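PDB 3EYP: putative alpha-L-fucosidase from Bacteroides thetaiotaomicron, which probably hydrolyses alpha-L-fucosides as a glycoside hydrolase of family 29, and also carries an F5/8 type C domain. Local coordinates for residues 44-49 with 89-94; 55-60 with 113-118; 364-369 with 444-449. All blocks are in the same frame, centred on the assembly; numbering follows the deposited sequence.

Contacts 1 and 2 belong to the TIM-barrel-type alpha-L-fucosidase domain, and contact 3 to the F5/8 type C domain that follows it. Along the chain the first two interleave: 44-49 leads to 55-60 at the start of helix 56-65, while 89-94 lies in the loop between strand 70-76 and helix 105-116, with 113-118 at the end of that helix. The same two beta-alpha units thus meet twice, through their loops in contact 1 and through their helices in contact 2, with centres about 25 Å apart. Contact 3 comes later, its centre about 58 Å from that of contact 1 and about 42 Å from that of contact 2, across the chain's centre, consistent with two separately packed domains.

Contact 1 (44-49 with 89-94); sequences ASTAIF and TDYSVK
Thr46 lays its methyl obliquely against the ring of Tyr91, CG2 reaching CD1 at 3.4 Å and CE1 a little farther off. That methyl stands beside the backbone N and anti to the carbonyl carbon, while OG1 (chi1 58°) takes the place between N and carbonyl carbon and bonds to the backbone O of Asn95. Past the methyl, the tyrosine ring extends to the start of 44-49, where OH donates to Ala44 O at 2.7 Å. The acceptor lies at the ring edge, in its plane, and the hydroxyl meets a carbonyl lone pair in the carbonyl plane, with a C=O...OH angle of 129°. Water 1 donates to Tyr91 OH at 2.9 Å and accepts from Ala44 N, so Ala44 O is bonded to the phenol directly and Ala44 N only through the water. A phenylalanine in place of Tyr91 would probably leave Ala44 O without this donor and cost the water one of its partners. Separately, Phe49 and Val93 lie side by side, CE2 to CG1 3.7 Å, in a cluster that Phe28, Phe33 and Phe81 continue around the Phe49 ring. His130 stacks on Tyr91. Two loops that follow barrel strands 22-26 and 70-76 are thereby joined by one direct polar bond and two apolar patches, a chemistry that implies a fixed direction at the phenol and less specific packing at Phe49.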
# COMPACT_ATOMS: atom_id res chain seq x y z
N ALA A 44 17.62 -12.09 -23.30
CA ALA A 44 17.48 -10.99 -24.21
C ALA A 44 18.81 -10.23 -24.28
O ALA A 44 19.47 -10.01 -23.26
CB ALA A 44 16.35 -10.03 -23.80
N SER A 45 19.11 -9.78 -25.50
CA SER A 45 20.28 -8.91 -25.74
C SER A 45 20.09 -7.54 -25.09
O SER A 45 19.11 -6.83 -25.32
CB SER A 45 20.59 -8.75 -27.25
OG SER A 45 21.71 -7.87 -27.49
N THR A 46 21.08 -7.15 -24.32
CA THR A 46 21.02 -5.81 -23.72
C THR A 46 20.83 -4.70 -24.72
O THR A 46 20.26 -3.64 -24.37
CB THR A 46 22.28 -5.45 -22.91
OG1 THR A 46 23.42 -5.53 -23.76
CG2 THR A 46 22.44 -6.40 -21.72
N ALA A 47 21.32 -4.94 -25.95
CA ALA A 47 21.23 -3.95 -27.02
C ALA A 47 19.80 -3.43 -27.24
O ALA A 47 19.58 -2.28 -27.65
CB ALA A 47 21.72 -4.53 -28.38
N ILE A 48 18.81 -4.31 -27.04
CA ILE A 48 17.41 -3.95 -27.35
C ILE A 48 16.83 -2.89 -26.43
O ILE A 48 15.79 -2.32 -26.74
CB ILE A 48 16.42 -5.18 -27.37
CG1 ILE A 48 16.12 -5.70 -25.95
CG2 ILE A 48 16.98 -6.33 -28.21
CD1 ILE A 48 14.96 -6.82 -25.95
N PHE A 49 17.49 -2.61 -25.32
CA PHE A 49 16.96 -1.63 -24.38
C PHE A 49 17.30 -0.25 -24.90
O PHE A 49 18.43 0.19 -24.94
CB PHE A 49 17.49 -1.83 -22.95
CG PHE A 49 16.93 -0.84 -21.95
CD1 PHE A 49 15.72 -1.09 -21.32
CD2 PHE A 49 17.56 0.36 -21.68
CE1 PHE A 49 15.16 -0.22 -20.40
CE2 PHE A 49 17.00 1.26 -20.75
CZ PHE A 49 15.81 0.96 -20.09
N THR A 89 28.08 -6.34 -12.89
CA THR A 89 27.52 -7.05 -14.08
C THR A 89 27.66 -6.21 -15.33
O THR A 89 27.83 -4.98 -15.28
CB THR A 89 25.98 -7.39 -13.90
OG1 THR A 89 25.51 -8.26 -14.95
CG2 THR A 89 25.11 -6.12 -13.83
N ASP A 90 27.54 -6.90 -16.45
CA ASP A 90 27.39 -6.27 -17.76
C ASP A 90 25.95 -6.32 -18.29
O ASP A 90 25.65 -5.71 -19.33
CB ASP A 90 28.34 -6.88 -18.78
CG ASP A 90 29.76 -6.34 -18.65
OD1 ASP A 90 29.94 -5.12 -18.85
OD2 ASP A 90 30.66 -7.14 -18.32
N TYR A 91 25.11 -7.10 -17.62
CA TYR A 91 23.70 -7.28 -18.04
C TYR A 91 22.88 -6.08 -17.52
O TYR A 91 22.08 -6.15 -16.59
CB TYR A 91 23.15 -8.66 -17.58
CG TYR A 91 21.99 -9.11 -18.43
CD1 TYR A 91 22.12 -9.22 -19.81
CD2 TYR A 91 20.75 -9.40 -17.86
CE1 TYR A 91 21.05 -9.61 -20.57
CE2 TYR A 91 19.68 -9.78 -18.61
CZ TYR A 91 19.82 -9.87 -19.96
OH TYR A 91 18.73 -10.25 -20.72
N SER A 92 23.16 -4.95 -18.15
CA SER A 92 22.63 -3.65 -17.75
C SER A 92 22.59 -2.62 -18.84
O SER A 92 23.03 -2.84 -19.97
CB SER A 92 23.47 -3.05 -16.59
OG SER A 92 24.62 -2.46 -17.10
N VAL A 93 22.15 -1.44 -18.40
CA VAL A 93 22.11 -0.26 -19.24
C VAL A 93 23.48 0.10 -19.83
O VAL A 93 23.58 0.66 -20.89
CB VAL A 93 21.49 1.00 -18.55
CG1 VAL A 93 19.98 0.84 -18.55
CG2 VAL A 93 22.08 1.28 -17.09
N LYS A 94 24.52 -0.32 -19.13
CA LYS A 94 25.94 -0.12 -19.56
C LYS A 94 26.14 -0.61 -20.98
O LYS A 94 27.00 -0.11 -21.72
CB LYS A 94 26.95 -0.88 -18.65
CG LYS A 94 28.03 0.02 -18.12
CD LYS A 94 29.30 -0.66 -17.54
CE LYS A 94 29.25 -2.15 -17.21
NZ LYS A 94 29.99 -2.54 -15.91
O HOH W 1 15.97 -11.20 -20.76

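Contact 2 (55-60 with 113-118); sequences DCRQWM and CEEYGL
Arg57 starts with CB near the hydroxyl end of Tyr116, 3.9 Å from its OH, and CG then runs on beside Glu115 OE1. The chain bends at chi3 (79°), which brings the guanidinium side-on to the carboxylate. CD passes OE1 at 3.5 Å, and NE donates to Glu115 OE1 at 2.9 Å, with a weak second bond to OE2. At the tip, NH1 donates to Glu115 OE2 at 2.6 Å. Both strong bonds use the syn sides of the carboxylate oxygens, the guanidinium and carboxylate planes being 25° apart; this two-point salt bridge fixes the rotation of both groups. Tyr116 OH lies over one guanidinium face near NH1 and CZ, with NH2 a little farther off, but bonds instead with Gln61 NE2. Met60 CB sits over the Tyr116 ring in a CH-pi contact, 3.7 Å from the centroid. A bend at chi2 (-38°) sets SD against Leu118 CD1 at 3.6 Å and beside Cys113 SG, which CE also approaches. Asp55 N-caps helix 56-65 by accepting from Arg57 N, whereas a Schellman motif with Gly117 ends helix 105-116. Phe109 and Ala112 add to the packing round Met60. Helices 56-65 and 105-116 pack side by side outside the parallel sheet of the TIM-barrel-type domain, each running on into one of two neighbouring strands, 70-76 and 119-124.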
# COMPACT_ATOMS: atom_id res chain seq x y z
N ASP A 55 11.48 10.12 -19.77
CA ASP A 55 11.35 11.29 -18.89
C ASP A 55 10.65 10.94 -17.60
O ASP A 55 9.42 10.86 -17.52
CB ASP A 55 10.55 12.41 -19.56
CG ASP A 55 10.61 13.71 -18.80
OD1 ASP A 55 11.16 13.75 -17.69
OD2 ASP A 55 10.10 14.70 -19.32
N CYS A 56 11.48 10.66 -16.64
CA CYS A 56 11.00 10.31 -15.26
C CYS A 56 10.22 11.46 -14.60
O CYS A 56 9.46 11.26 -13.64
CB CYS A 56 12.14 9.87 -14.39
SG CYS A 56 12.85 8.26 -14.89
N ARG A 57 10.40 12.67 -15.14
CA ARG A 57 9.66 13.84 -14.64
C ARG A 57 8.19 13.68 -15.02
O ARG A 57 7.27 13.98 -14.22
CB ARG A 57 10.24 15.17 -15.16
CG ARG A 57 11.73 15.44 -14.69
CD ARG A 57 12.27 16.76 -15.28
NE ARG A 57 11.76 17.88 -14.52
CZ ARG A 57 10.78 18.71 -14.89
NH1 ARG A 57 10.41 19.67 -14.06
NH2 ARG A 57 10.20 18.64 -16.09
N GLN A 58 8.00 13.14 -16.20
CA GLN A 58 6.65 12.88 -16.73
C GLN A 58 5.93 11.88 -15.78
O GLN A 58 4.75 12.00 -15.49
CB GLN A 58 6.67 12.35 -18.15
CG GLN A 58 5.28 12.21 -18.75
CD GLN A 58 4.84 10.78 -18.92
OE1 GLN A 58 5.52 9.87 -18.48
NE2 GLN A 58 3.70 10.58 -19.55
N TRP A 59 6.70 10.91 -15.31
CA TRP A 59 6.18 9.88 -14.41
C TRP A 59 5.76 10.58 -13.14
O TRP A 59 4.73 10.24 -12.61
CB TRP A 59 7.18 8.80 -14.05
CG TRP A 59 7.86 8.08 -15.17
CD1 TRP A 59 7.74 8.31 -16.52
CD2 TRP A 59 8.84 7.08 -15.02
NE1 TRP A 59 8.54 7.49 -17.21
CE2 TRP A 59 9.24 6.70 -16.33
CE3 TRP A 59 9.37 6.41 -13.92
CZ2 TRP A 59 10.19 5.70 -16.58
CZ3 TRP A 59 10.33 5.41 -14.15
CH2 TRP A 59 10.72 5.05 -15.49
N MET A 60 6.58 11.53 -12.67
CA MET A 60 6.30 12.19 -11.38
C MET A 60 5.07 13.08 -11.51
O MET A 60 4.32 13.26 -10.59
CB MET A 60 7.45 13.03 -10.84
CG MET A 60 8.73 12.31 -10.35
SD MET A 60 8.57 10.75 -9.47
CE MET A 60 9.44 9.65 -10.54
N CYS A 113 12.34 12.01 -8.46
CA CYS A 113 11.61 11.91 -7.17
C CYS A 113 11.98 13.08 -6.29
O CYS A 113 11.12 13.72 -5.66
CB CYS A 113 11.93 10.64 -6.42
SG CYS A 113 11.13 9.13 -7.13
N GLU A 114 13.28 13.31 -6.19
CA GLU A 114 13.81 14.41 -5.35
C GLU A 114 13.27 15.74 -5.79
O GLU A 114 12.78 16.52 -4.99
CB GLU A 114 15.32 14.46 -5.30
CG GLU A 114 15.79 15.50 -4.32
CD GLU A 114 17.25 15.34 -3.96
OE1 GLU A 114 17.68 16.08 -3.02
OE2 GLU A 114 17.93 14.49 -4.62
N GLU A 115 13.29 15.97 -7.10
CA GLU A 115 12.80 17.21 -7.66
C GLU A 115 11.36 17.41 -7.29
O GLU A 115 10.91 18.52 -7.03
CB GLU A 115 12.99 17.27 -9.19
CG GLU A 115 12.41 18.51 -9.79
CD GLU A 115 12.43 18.52 -11.30
OE1 GLU A 115 12.96 17.58 -11.92
OE2 GLU A 115 11.86 19.45 -11.88
N TYR A 116 10.58 16.34 -7.30
CA TYR A 116 9.15 16.52 -7.11
C TYR A 116 8.74 16.30 -5.67
O TYR A 116 7.56 16.31 -5.34
CB TYR A 116 8.36 15.59 -8.04
CG TYR A 116 8.22 16.14 -9.47
CD1 TYR A 116 9.28 16.12 -10.36
CD2 TYR A 116 7.03 16.71 -9.89
CE1 TYR A 116 9.18 16.65 -11.64
CE2 TYR A 116 6.91 17.23 -11.16
CZ TYR A 116 8.00 17.19 -12.03
OH TYR A 116 7.88 17.69 -13.30
N GLY A 117 9.70 16.02 -4.82
CA GLY A 117 9.34 15.78 -3.42
C GLY A 117 8.65 14.49 -3.04
O GLY A 117 7.93 14.41 -2.04
N LEU A 118 8.94 13.47 -3.84
CA LEU A 118 8.33 12.15 -3.73
C LEU A 118 9.34 11.19 -3.13
O LEU A 118 10.53 11.38 -3.26
CB LEU A 118 7.84 11.71 -5.10
CG LEU A 118 6.79 12.64 -5.72
CD1 LEU A 118 6.25 12.09 -7.01
CD2 LEU A 118 5.66 12.89 -4.73

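Contact 3 (364-369 with 444-449); sequences VKADII and ACPAIH
The two backbones come closest where Val364 CA lies 4.0 Å from Cys445 CA, and from there 366-369 and 447-448 run apart as strands of different sheets. Across this contact the Val364 side chain meets backbone, not a side chain: with CG1 beside its own backbone N and anti to the carbonyl carbon (chi1 -56°), that methyl packs against the peptide of Ala444, 3.7 Å from the carbonyl carbon. CB of Val364 also lies near Ala444 O, and the same side chain touches Asp441 of strand 434-442. Val364 O and Ala444 O are joined through water 2, which donates to the first at 3.0 Å and to the second at 2.9 Å; a single water thus serves two carbonyls that cannot bond to each other. This contact belongs to the beta-sandwich of the F5/8 type C domain, in which strand 366-372 runs between 332-335 and 434-442 in one five-stranded antiparallel sheet, and strand 447-454 lies between 357-358 and 380-385 in the other. Segment 444-446 makes the passage from 434-442 to the second sheet, and Arg392 NE hydrogen-bonds to Cys445 O on it. There the CB of Pro446 points toward 364-369, and its ring atom CD lies 3.8 Å from Val364 O. The ring also approaches the methyl of Ala366, Pro446 CG to Ala366 CB 4.4 Å, a loose apolar contact between two buried residues, Ala366 on a strand of the first sheet and Pro446 just ahead of a strand of the second.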
# COMPACT_ATOMS: atom_id res chain seq x y z
N VAL A 364 -14.79 -1.86 26.74
CA VAL A 364 -14.50 -2.05 25.31
C VAL A 364 -15.66 -1.64 24.42
O VAL A 364 -15.49 -1.46 23.21
CB VAL A 364 -14.09 -3.54 25.00
CG1 VAL A 364 -12.90 -3.98 25.83
CG2 VAL A 364 -15.26 -4.50 25.16
N LYS A 365 -16.81 -1.46 25.05
CA LYS A 365 -18.05 -1.05 24.34
C LYS A 365 -18.34 0.44 24.47
O LYS A 365 -18.04 1.07 25.50
CB LYS A 365 -19.30 -1.85 24.81
CG LYS A 365 -19.22 -3.36 24.64
CD LYS A 365 -20.53 -4.03 25.02
CE LYS A 365 -20.76 -5.36 24.22
NZ LYS A 365 -21.50 -5.35 22.81
N ALA A 366 -18.88 0.98 23.38
CA ALA A 366 -19.46 2.34 23.33
C ALA A 366 -20.50 2.53 22.26
O ALA A 366 -20.44 1.94 21.16
CB ALA A 366 -18.39 3.39 23.20
N ASP A 367 -21.44 3.40 22.59
CA ASP A 367 -22.49 3.79 21.66
C ASP A 367 -22.47 5.30 21.55
O ASP A 367 -22.53 5.98 22.56
CB ASP A 367 -23.86 3.38 22.17
CG ASP A 367 -24.17 1.88 21.97
OD1 ASP A 367 -23.56 1.20 21.09
OD2 ASP A 367 -25.08 1.37 22.70
N ILE A 368 -22.37 5.76 20.30
CA ILE A 368 -22.30 7.17 19.93
C ILE A 368 -23.38 7.55 18.93
O ILE A 368 -23.56 6.93 17.87
CB ILE A 368 -20.94 7.56 19.31
CG1 ILE A 368 -19.73 7.08 20.17
CG2 ILE A 368 -20.90 9.04 19.14
CD1 ILE A 368 -19.27 5.64 19.95
N ILE A 369 -24.13 8.57 19.31
CA ILE A 369 -25.30 9.00 18.52
C ILE A 369 -25.05 10.40 18.06
O ILE A 369 -24.71 11.29 18.84
CB ILE A 369 -26.62 8.89 19.34
CG1 ILE A 369 -26.87 7.43 19.63
CG2 ILE A 369 -27.84 9.52 18.57
CD1 ILE A 369 -28.15 7.13 20.46
N ALA A 444 -9.63 -3.87 24.00
CA ALA A 444 -9.46 -2.71 24.89
C ALA A 444 -10.44 -1.58 24.59
O ALA A 444 -11.15 -1.58 23.61
CB ALA A 444 -8.01 -2.20 24.89
N CYS A 445 -10.46 -0.61 25.49
CA CYS A 445 -11.38 0.51 25.33
C CYS A 445 -11.08 1.15 23.98
O CYS A 445 -9.94 1.17 23.58
CB CYS A 445 -11.26 1.55 26.44
SG CYS A 445 -9.69 2.29 26.61
N PRO A 446 -12.08 1.67 23.30
CA PRO A 446 -11.88 2.28 21.96
C PRO A 446 -11.00 3.51 21.95
O PRO A 446 -10.95 4.28 22.90
CB PRO A 446 -13.28 2.68 21.53
CG PRO A 446 -14.14 2.58 22.73
CD PRO A 446 -13.48 1.69 23.72
N ALA A 447 -10.31 3.66 20.83
CA ALA A 447 -9.50 4.85 20.54
C ALA A 447 -9.61 5.16 19.06
O ALA A 447 -9.00 4.47 18.24
CB ALA A 447 -8.05 4.60 20.91
N ILE A 448 -10.49 6.12 18.74
CA ILE A 448 -10.90 6.40 17.35
C ILE A 448 -10.65 7.86 16.93
O ILE A 448 -11.18 8.83 17.52
CB ILE A 448 -12.38 6.01 17.15
CG1 ILE A 448 -12.55 4.50 17.45
CG2 ILE A 448 -12.86 6.36 15.70
CD1 ILE A 448 -13.93 4.08 17.91
N HIS A 449 -9.88 7.98 15.86
CA HIS A 449 -9.45 9.28 15.37
C HIS A 449 -10.58 9.97 14.64
O HIS A 449 -10.83 11.15 14.80
CB HIS A 449 -8.25 9.17 14.38
CG HIS A 449 -6.91 9.23 15.02
ND1 HIS A 449 -6.50 10.31 15.77
CD2 HIS A 449 -5.85 8.39 14.95
CE1 HIS A 449 -5.26 10.10 16.20
NE2 HIS A 449 -4.84 8.95 15.69
O HOH W 2 -13.07 -1.37 21.50